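Local coordinates for protein redox-sensing transcriptional repressor rex (Thermoanaerobacter ethanolicus, PDB 3WG9) that represses transcription by binding DNA and probably adjusts that repression to the cellular NADH/NAD(+) redox state, at residues T87-A92 with I149-I154; N158-A163 with I180-P185; I174-P179 with L190-L195. All blocks are in the same frame, centred on the assembly; numbering follows the deposited sequence.

Interaction 1. Residues T87-A92 with I149-I154; sequences TIIIGA and IGILCI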
loop_
_atom_site.group_PDB
_atom_site.type_symbol
_atom_site.label_atom_id
_atom_site.label_comp_id
_atom_site.label_asym_id
_atom_site.label_seq_id
_atom_site.Cartn_x
_atom_site.Cartn_y
_atom_site.Cartn_z
ATOM N N THR B 87 1.509 -19.265 -2.075
ATOM C CA THR B 87 1.793 -18.163 -2.961
ATOM C C THR B 87 2.915 -18.502 -3.924
ATOM O O THR B 87 3.795 -19.331 -3.639
ATOM C CB THR B 87 2.173 -16.902 -2.142
ATOM O OG1 THR B 87 3.447 -17.105 -1.503
ATOM C CG2 THR B 87 1.061 -16.629 -1.089
ATOM N N ILE B 88 2.920 -17.822 -5.049
ATOM C CA ILE B 88 4.069 -17.758 -5.903
ATOM C C ILE B 88 4.282 -16.311 -6.236
ATOM O O ILE B 88 3.351 -15.518 -6.193
ATOM C CB ILE B 88 3.870 -18.538 -7.222
ATOM C CG1 ILE B 88 2.654 -18.039 -8.023
ATOM C CG2 ILE B 88 3.694 -20.028 -6.929
ATOM C CD1 ILE B 88 2.375 -18.842 -9.322
ATOM N N ILE B 89 5.513 -15.969 -6.588
ATOM C CA ILE B 89 5.814 -14.614 -7.073
ATOM C C ILE B 89 6.261 -14.750 -8.488
ATOM O O ILE B 89 7.122 -15.622 -8.793
ATOM C CB ILE B 89 6.979 -14.053 -6.199
ATOM C CG1 ILE B 89 6.409 -13.772 -4.813
ATOM C CG2 ILE B 89 7.569 -12.755 -6.775
ATOM C CD1 ILE B 89 7.448 -13.263 -3.781
ATOM N N ILE B 90 5.737 -13.877 -9.351
ATOM C CA ILE B 90 6.165 -13.786 -10.725
ATOM C C ILE B 90 7.050 -12.516 -10.841
ATOM O O ILE B 90 6.599 -11.376 -10.547
ATOM C CB ILE B 90 5.014 -13.637 -11.721
ATOM C CG1 ILE B 90 3.844 -14.614 -11.461
ATOM C CG2 ILE B 90 5.580 -13.733 -13.188
ATOM C CD1 ILE B 90 4.314 -16.052 -11.391
ATOM N N GLY B 91 8.308 -12.732 -11.203
ATOM C CA GLY B 91 9.308 -11.613 -11.301
ATOM C C GLY B 91 10.390 -11.822 -10.247
ATOM O O GLY B 91 10.088 -11.813 -9.048
ATOM N N ALA B 92 11.624 -12.098 -10.666
ATOM C CA ALA B 92 12.706 -12.308 -9.718
ATOM C C ALA B 92 13.694 -11.143 -9.654
ATOM O O ALA B 92 14.730 -11.312 -9.062
ATOM C CB ALA B 92 13.493 -13.608 -10.004
ATOM N N ILE B 149 -2.456 -17.788 -4.419
ATOM C CA ILE B 149 -2.243 -16.344 -4.674
ATOM C C ILE B 149 -1.047 -16.189 -5.622
ATOM O O ILE B 149 -0.021 -16.821 -5.387
ATOM C CB ILE B 149 -1.967 -15.559 -3.385
ATOM C CG1 ILE B 149 -3.131 -15.692 -2.372
ATOM C CG2 ILE B 149 -1.653 -14.065 -3.731
ATOM C CD1 ILE B 149 -2.756 -15.150 -0.932
ATOM N N GLY B 150 -1.233 -15.528 -6.766
ATOM C CA GLY B 150 -0.076 -15.205 -7.653
ATOM C C GLY B 150 0.256 -13.721 -7.391
ATOM O O GLY B 150 -0.607 -12.829 -7.430
ATOM N N ILE B 151 1.497 -13.441 -7.038
ATOM C CA ILE B 151 1.899 -12.048 -6.787
ATOM C C ILE B 151 2.685 -11.558 -7.984
ATOM O O ILE B 151 3.658 -12.245 -8.386
ATOM C CB ILE B 151 2.797 -12.022 -5.559
ATOM C CG1 ILE B 151 2.048 -12.677 -4.390
ATOM C CG2 ILE B 151 3.339 -10.544 -5.275
ATOM C CD1 ILE B 151 2.882 -12.885 -3.101
ATOM N N LEU B 152 2.276 -10.431 -8.585
ATOM C CA LEU B 152 2.847 -9.986 -9.838
ATOM C C LEU B 152 3.855 -8.888 -9.578
ATOM O O LEU B 152 3.477 -7.818 -9.045
ATOM C CB LEU B 152 1.795 -9.478 -10.856
ATOM C CG LEU B 152 0.684 -10.391 -11.378
ATOM C CD1 LEU B 152 -0.189 -9.561 -12.360
ATOM C CD2 LEU B 152 1.243 -11.632 -12.090
ATOM N N CYS B 153 5.128 -9.174 -9.869
ATOM C CA CYS B 153 6.228 -8.197 -9.647
ATOM C C CYS B 153 7.043 -8.073 -10.944
ATOM O O CYS B 153 8.276 -8.071 -10.950
ATOM C CB CYS B 153 7.119 -8.774 -8.549
ATOM S SG CYS B 153 6.286 -8.833 -6.930
ATOM N N ILE B 154 6.367 -8.155 -12.071
ATOM C CA ILE B 154 7.059 -8.093 -13.361
ATOM C C ILE B 154 6.828 -6.761 -14.044
ATOM O O ILE B 154 5.988 -5.971 -13.594
ATOM C CB ILE B 154 6.529 -9.174 -14.288
ATOM C CG1 ILE B 154 5.027 -9.402 -14.081
ATOM C CG2 ILE B 154 7.319 -10.460 -14.085
ATOM C CD1 ILE B 154 4.483 -10.126 -15.260
#
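With CG1 beside the backbone N (chi1 -46°) and CG2 anti to that nitrogen, Ile90 spreads its two branches over different residues of 149-154. CG1 lies alongside Leu152 CD2 at 4.0 Å, while CG2 meets CG2 of Ile154 at 3.8 Å, the two side chains pointing the same way. Ile154 turns CG1 between its own N and carbonyl carbon (chi1 35°), which leaves CG2 to settle against Gly91 CA, 3.6 Å away. On the other side of the sheet, the side chains of Ile89 and Ile151 cross obliquely, CG1 of the first against CD1 of the second; Ile89 CG2 also touches Cys153 SG, and Thr87 CG2 runs beside Ile149 CB. Between the two layers of side chains the strands pair in parallel. Ile90 N reaches Ile151 O at 2.8 Å in a nearly straight bond (176°), and Ile88 uses its N on Ile149 O and its O on Ile151 N. The pairing runs on one residue past strand 149-152, where Cys153 N donates to Ile90 O in a short but more bent bond of 2.7 Å. At Gly91 a side chain would run into Cys153 O, and the backbone angles alone would crowd it against the preceding carbonyl. Strand 110-117 continues the sheet beyond Thr87 and Ile89, and helices 138-144 and 159-168 cover the side bearing Ile88 and Ile90. A buried central strand pair, apolar in its side-chain contacts, thus brings Gly91, of the probable glycine-rich NAD loop, next to Ile154, which contacts the dinucleotide in other crystals of this protein.

Interaction 2. Residues N158-A163 with I180-P185; sequences NAQYTA and IDLKVP
Gln160 lays its terminal amide against the backbone of Lys183, and both ends of the amide are used. OE1 accepts from Lys183 N at 2.9 Å, the N-H pointing almost straight at it (169°) in the carbonyl plane and on a lone pair. NE2 returns a bond to Lys183 O at 2.8 Å; that oxygen lies within 9° of the amide plane, so the side chain pairs with the loop residue as a neighbouring strand would. CG stands anti to the backbone N (chi1 -178°) and the chain then bends at chi2, which swings the amide from the side of the helix across to the loop. NE2 has a second acceptor in Asp164 OD1, one turn further along the helix, which should help fix the rotation of the amide. Were this glutamine replaced by an alanine, the N and O of Lys183 would probably lose both mates and the loop could shift against the helix. Next to this polar pairing, Leu182 points toward the helix and divides its methyls: CD1 meets Ala163 CB at 3.9 Å, and CD2 sits 4.3 Å from Ala159 CB and also near OE1 of Gln160. The small alanines let the leucine come in close. The aliphatic start of Lys183 runs past the amide before its end leads away. The loop linking strands 173-176 and 189-192 is thus held against the start of helix 159-168, with Leu182 wedged between that helix and the sheet, where it touches Leu152, Asn176 and Leu190.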
loop_
_atom_site.group_PDB
_atom_site.type_symbol
_atom_site.label_atom_id
_atom_site.label_comp_id
_atom_site.label_asym_id
_atom_site.label_seq_id
_atom_site.Cartn_x
_atom_site.Cartn_y
_atom_site.Cartn_z
ATOM N N ASN B 158 4.591 -7.923 -20.505
ATOM C CA ASN B 158 3.602 -8.999 -20.614
ATOM C C ASN B 158 2.828 -9.288 -19.301
ATOM O O ASN B 158 2.548 -10.446 -18.993
ATOM C CB ASN B 158 4.162 -10.289 -21.278
ATOM C CG ASN B 158 5.225 -10.019 -22.357
ATOM O OD1 ASN B 158 6.089 -10.869 -22.609
ATOM N ND2 ASN B 158 5.175 -8.849 -22.987
ATOM N N ALA B 159 2.432 -8.243 -18.571
ATOM C CA ALA B 159 1.583 -8.407 -17.388
ATOM C C ALA B 159 0.147 -8.930 -17.543
ATOM O O ALA B 159 -0.255 -9.803 -16.775
ATOM C CB ALA B 159 1.598 -7.178 -16.477
ATOM N N GLN B 160 -0.655 -8.373 -18.439
ATOM C CA GLN B 160 -1.978 -8.913 -18.628
ATOM C C GLN B 160 -1.886 -10.359 -19.146
ATOM O O GLN B 160 -2.650 -11.231 -18.733
ATOM C CB GLN B 160 -2.772 -8.061 -19.622
ATOM C CG GLN B 160 -4.203 -8.509 -19.881
ATOM C CD GLN B 160 -5.081 -8.423 -18.642
ATOM O OE1 GLN B 160 -5.195 -7.367 -18.018
ATOM N NE2 GLN B 160 -5.651 -9.567 -18.233
ATOM N N TYR B 161 -0.904 -10.627 -20.003
ATOM C CA TYR B 161 -0.764 -11.980 -20.518
ATOM C C TYR B 161 -0.408 -12.911 -19.349
ATOM O O TYR B 161 -0.953 -14.005 -19.222
ATOM C CB TYR B 161 0.301 -12.020 -21.624
ATOM C CG TYR B 161 0.652 -13.434 -22.022
ATOM C CD1 TYR B 161 -0.308 -14.287 -22.566
ATOM C CD2 TYR B 161 1.933 -13.931 -21.784
ATOM C CE1 TYR B 161 0.021 -15.604 -22.925
ATOM C CE2 TYR B 161 2.275 -15.219 -22.125
ATOM C CZ TYR B 161 1.320 -16.046 -22.693
ATOM O OH TYR B 161 1.683 -17.321 -22.990
ATOM N N THR B 162 0.467 -12.454 -18.463
ATOM C CA THR B 162 0.851 -13.254 -17.311
ATOM C C THR B 162 -0.360 -13.486 -16.417
ATOM O O THR B 162 -0.589 -14.589 -15.999
ATOM C CB THR B 162 2.041 -12.633 -16.550
ATOM O OG1 THR B 162 3.142 -12.593 -17.450
ATOM C CG2 THR B 162 2.463 -13.508 -15.328
ATOM N N ALA B 163 -1.166 -12.449 -16.181
ATOM C CA ALA B 163 -2.383 -12.581 -15.343
ATOM C C ALA B 163 -3.333 -13.593 -16.020
ATOM O O ALA B 163 -3.924 -14.457 -15.361
ATOM C CB ALA B 163 -3.042 -11.214 -15.195
ATOM N N ILE B 180 -0.623 -0.678 -12.995
ATOM C CA ILE B 180 -1.705 -0.789 -13.977
ATOM C C ILE B 180 -2.824 -1.744 -13.519
ATOM O O ILE B 180 -2.561 -2.772 -12.916
ATOM C CB ILE B 180 -1.123 -1.310 -15.277
ATOM C CG1 ILE B 180 -0.487 -0.140 -16.034
ATOM C CG2 ILE B 180 -2.166 -2.040 -16.114
ATOM C CD1 ILE B 180 0.361 -0.605 -17.193
ATOM N N ASP B 181 -4.069 -1.404 -13.807
ATOM C CA ASP B 181 -5.206 -2.205 -13.374
ATOM C C ASP B 181 -5.595 -3.340 -14.359
ATOM O O ASP B 181 -6.181 -3.109 -15.433
ATOM C CB ASP B 181 -6.380 -1.304 -12.976
ATOM C CG ASP B 181 -6.133 -0.568 -11.642
ATOM O OD1 ASP B 181 -4.980 -0.532 -11.137
ATOM O OD2 ASP B 181 -7.105 -0.046 -11.059
ATOM N N LEU B 182 -5.267 -4.570 -13.945
ATOM C CA LEU B 182 -5.441 -5.795 -14.755
ATOM C C LEU B 182 -6.897 -6.241 -14.915
ATOM O O LEU B 182 -7.720 -5.886 -14.103
ATOM C CB LEU B 182 -4.629 -6.936 -14.144
ATOM C CG LEU B 182 -3.139 -6.635 -14.067
ATOM C CD1 LEU B 182 -2.482 -7.791 -13.377
ATOM C CD2 LEU B 182 -2.505 -6.388 -15.429
ATOM N N LYS B 183 -7.188 -7.031 -15.940
ATOM C CA LYS B 183 -8.513 -7.589 -16.158
ATOM C C LYS B 183 -8.492 -9.075 -15.733
ATOM O O LYS B 183 -7.663 -9.829 -16.266
ATOM C CB LYS B 183 -8.864 -7.554 -17.645
ATOM C CG LYS B 183 -8.991 -6.158 -18.252
ATOM C CD LYS B 183 -9.551 -5.146 -17.272
ATOM C CE LYS B 183 -9.272 -3.721 -17.766
ATOM N NZ LYS B 183 -9.690 -3.583 -19.195
ATOM N N VAL B 184 -9.396 -9.469 -14.831
ATOM C CA VAL B 184 -9.569 -10.888 -14.445
ATOM C C VAL B 184 -11.071 -11.135 -14.353
ATOM O O VAL B 184 -11.857 -10.193 -14.188
ATOM C CB VAL B 184 -8.930 -11.209 -13.034
ATOM C CG1 VAL B 184 -7.373 -10.945 -13.030
ATOM C CG2 VAL B 184 -9.562 -10.383 -11.998
ATOM N N PRO B 185 -11.474 -12.411 -14.393
ATOM C CA PRO B 185 -12.878 -12.765 -14.266
ATOM C C PRO B 185 -13.344 -12.359 -12.881
ATOM O O PRO B 185 -12.550 -12.292 -11.927
ATOM C CB PRO B 185 -12.876 -14.305 -14.415
ATOM C CG PRO B 185 -11.666 -14.604 -15.236
ATOM C CD PRO B 185 -10.637 -13.515 -14.918
#

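Interaction 3. Residues I174-P179 with L190-L195; sequences IWNFLP and LENVHL. With SO4 (sulfate ion), chain F.
Val193 CG2 sits over the centre of one face of the Phe177 ring, 3.8 Å from its centroid and only 10° off the normal, a CH-pi contact. The edge of that ring takes Trp175 CZ3 in its plane, while Phe177 CE2 lies over a face of the indole, toward its rim. At the indole's own edge, Glu191 CG comes within 3.5 Å of Trp175 CD1, the carboxylate turned only 18° from the ring plane. Trp175 NE1 and Glu191 OE2 both bond to Ser198 of the second subunit, and Glu191 OE1 makes salt bridges with Arg13 and with Arg205 of the second subunit. Two amides meet across the strands nearly at right angles (80°): Asn176 ND2 donates to Asn192 OD1 at 2.8 Å, with Ile180 O as its second acceptor. Asn176 OD1 accepts from Leu178 N to close an Asx turn. Three backbone bonds pair the strands in parallel, ending with Val193 N to Asn176 O at 2.8 Å. His194 NE2 makes a weak bond to a sulfate, which two arginines of the second subunit also hold. Strand 189-192 closes one end of this Rossmann-type sheet at the dimer interface; Phe177, Val193 and Leu195 contact NADH in other crystals of this protein, and His194 is a zinc ligand in a crystal of this protein.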
loop_
_atom_site.group_PDB
_atom_site.type_symbol
_atom_site.label_atom_id
_atom_site.label_comp_id
_atom_site.label_asym_id
_atom_site.label_seq_id
_atom_site.Cartn_x
_atom_site.Cartn_y
_atom_site.Cartn_z
ATOM N N ILE B 174 -4.868 -12.658 -7.263
ATOM C CA ILE B 174 -3.674 -12.022 -7.749
ATOM C C ILE B 174 -3.425 -10.782 -6.936
ATOM O O ILE B 174 -4.335 -9.933 -6.733
ATOM C CB ILE B 174 -3.844 -11.631 -9.258
ATOM C CG1 ILE B 174 -3.808 -12.949 -10.078
ATOM C CG2 ILE B 174 -2.687 -10.696 -9.691
ATOM C CD1 ILE B 174 -4.092 -12.738 -11.581
ATOM N N TRP B 175 -2.192 -10.687 -6.438
ATOM C CA TRP B 175 -1.762 -9.467 -5.721
ATOM C C TRP B 175 -0.830 -8.717 -6.673
ATOM O O TRP B 175 0.266 -9.179 -7.011
ATOM C CB TRP B 175 -1.073 -9.871 -4.400
ATOM C CG TRP B 175 -0.917 -8.762 -3.404
ATOM C CD1 TRP B 175 -1.752 -7.677 -3.242
ATOM C CD2 TRP B 175 0.090 -8.641 -2.407
ATOM N NE1 TRP B 175 -1.338 -6.899 -2.166
ATOM C CE2 TRP B 175 -0.189 -7.456 -1.656
ATOM C CE3 TRP B 175 1.178 -9.429 -2.040
ATOM C CZ2 TRP B 175 0.637 -7.004 -0.641
ATOM C CZ3 TRP B 175 2.004 -8.985 -0.994
ATOM C CH2 TRP B 175 1.684 -7.816 -0.264
ATOM N N ASN B 176 -1.300 -7.587 -7.192
ATOM C CA ASN B 176 -0.669 -6.984 -8.371
ATOM C C ASN B 176 0.142 -5.734 -7.953
ATOM O O ASN B 176 -0.464 -4.771 -7.550
ATOM C CB ASN B 176 -1.759 -6.540 -9.360
ATOM C CG ASN B 176 -1.196 -5.745 -10.545
ATOM O OD1 ASN B 176 -0.052 -5.965 -10.985
ATOM N ND2 ASN B 176 -1.972 -4.758 -11.012
ATOM N N PHE B 177 1.466 -5.762 -8.053
ATOM C CA PHE B 177 2.303 -4.577 -7.738
ATOM C C PHE B 177 2.550 -3.607 -8.900
ATOM O O PHE B 177 3.223 -2.586 -8.721
ATOM C CB PHE B 177 3.653 -5.004 -7.207
ATOM C CG PHE B 177 3.587 -5.423 -5.775
ATOM C CD1 PHE B 177 3.821 -4.484 -4.770
ATOM C CD2 PHE B 177 3.112 -6.684 -5.459
ATOM C CE1 PHE B 177 3.722 -4.833 -3.426
ATOM C CE2 PHE B 177 3.013 -7.058 -4.113
ATOM C CZ PHE B 177 3.287 -6.126 -3.112
ATOM N N LEU B 178 2.071 -3.958 -10.083
ATOM C CA LEU B 178 2.315 -3.101 -11.227
ATOM C C LEU B 178 1.322 -1.980 -11.249
ATOM O O LEU B 178 0.135 -2.215 -11.020
ATOM C CB LEU B 178 2.218 -3.839 -12.548
ATOM C CG LEU B 178 2.432 -5.328 -12.812
ATOM C CD1 LEU B 178 2.937 -5.402 -14.260
ATOM C CD2 LEU B 178 3.327 -6.115 -11.852
ATOM N N PRO B 179 1.793 -0.781 -11.633
ATOM C CA PRO B 179 1.005 0.427 -11.560
ATOM C C PRO B 179 -0.022 0.458 -12.673
ATOM O O PRO B 179 -0.275 1.526 -13.202
ATOM C CB PRO B 179 2.053 1.531 -11.786
ATOM C CG PRO B 179 3.050 0.909 -12.711
ATOM C CD PRO B 179 3.109 -0.551 -12.262
ATOM N N LEU B 190 -8.760 -9.738 -7.295
ATOM C CA LEU B 190 -7.610 -8.986 -7.821
ATOM C C LEU B 190 -7.356 -7.823 -6.892
ATOM O O LEU B 190 -8.256 -7.019 -6.694
ATOM C CB LEU B 190 -7.859 -8.415 -9.222
ATOM C CG LEU B 190 -6.826 -7.375 -9.746
ATOM C CD1 LEU B 190 -5.350 -7.918 -9.873
ATOM C CD2 LEU B 190 -7.277 -6.860 -11.099
ATOM N N GLU B 191 -6.189 -7.781 -6.252
ATOM C CA GLU B 191 -5.899 -6.661 -5.335
ATOM C C GLU B 191 -4.726 -5.878 -5.942
ATOM O O GLU B 191 -3.609 -6.423 -6.072
ATOM C CB GLU B 191 -5.521 -7.222 -3.943
ATOM C CG GLU B 191 -4.892 -6.201 -2.952
ATOM C CD GLU B 191 -5.865 -5.070 -2.539
ATOM O OE1 GLU B 191 -7.045 -5.063 -2.980
ATOM O OE2 GLU B 191 -5.394 -4.170 -1.785
ATOM N N ASN B 192 -5.024 -4.666 -6.427
ATOM C CA ASN B 192 -4.009 -3.807 -7.023
ATOM C C ASN B 192 -3.369 -2.987 -5.940
ATOM O O ASN B 192 -4.037 -2.306 -5.115
ATOM C CB ASN B 192 -4.528 -2.889 -8.160
ATOM C CG ASN B 192 -5.196 -3.642 -9.297
ATOM O OD1 ASN B 192 -4.590 -4.488 -9.973
ATOM N ND2 ASN B 192 -6.462 -3.320 -9.531
ATOM N N VAL B 193 -2.047 -3.105 -5.872
ATOM C CA VAL B 193 -1.346 -2.275 -4.926
ATOM C C VAL B 193 -1.168 -0.956 -5.665
ATOM O O VAL B 193 -0.621 -0.869 -6.784
ATOM C CB VAL B 193 0.046 -2.871 -4.526
ATOM C CG1 VAL B 193 0.738 -2.004 -3.515
ATOM C CG2 VAL B 193 -0.067 -4.297 -3.881
ATOM N N HIS B 194 -1.469 0.087 -4.953
ATOM C CA HIS B 194 -1.443 1.417 -5.516
ATOM C C HIS B 194 -0.519 2.164 -4.553
ATOM O O HIS B 194 -0.982 2.948 -3.790
ATOM C CB HIS B 194 -2.891 1.980 -5.392
ATOM C CG HIS B 194 -3.883 1.319 -6.332
ATOM N ND1 HIS B 194 -3.698 1.275 -7.697
ATOM C CD2 HIS B 194 -5.093 0.742 -6.094
ATOM C CE1 HIS B 194 -4.718 0.655 -8.259
ATOM N NE2 HIS B 194 -5.571 0.309 -7.306
ATOM N N LEU B 195 0.798 1.931 -4.596
ATOM C CA LEU B 195 1.739 2.723 -3.774
ATOM C C LEU B 195 1.587 4.243 -3.938
ATOM O O LEU B 195 1.810 5.006 -3.014
ATOM C CB LEU B 195 3.172 2.366 -4.200
ATOM C CG LEU B 195 3.602 0.925 -3.867
ATOM C CD1 LEU B 195 5.133 0.752 -4.163
ATOM C CD2 LEU B 195 3.372 0.647 -2.385
HETATM S S SO4 F . -9.642 0.676 -6.350
HETATM O O1 SO4 F . -8.891 0.347 -7.563
HETATM O O2 SO4 F . -9.402 2.074 -6.004
HETATM O O3 SO4 F . -11.079 0.514 -6.611
HETATM O O4 SO4 F . -9.180 -0.134 -5.218
HETATM O O HOH W 1 -1.694 -1.650 -9.404
#

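All three contacts belong to the Rossmann-type domain. Interactions 1 and 3 are parallel strand pairings in the same sheet, joined through strands 149-152 and 173-176: the backbone of Trp175 is bonded to Gly150 and Leu152. Interaction 1 lies in the middle of the sheet and its side-chain contacts are apolar; interaction 3, at the end of the sheet, brings in aromatic rings, paired asparagines and charges that reach the second subunit. Interaction 2 is nearer the surface and fastens a loop to a helix by side-chain amide to backbone bonds, yet its Leu182 reaches Leu152 of interaction 1. Its Asp181 approaches His194 of interaction 3, and both residues bind zinc in other crystals.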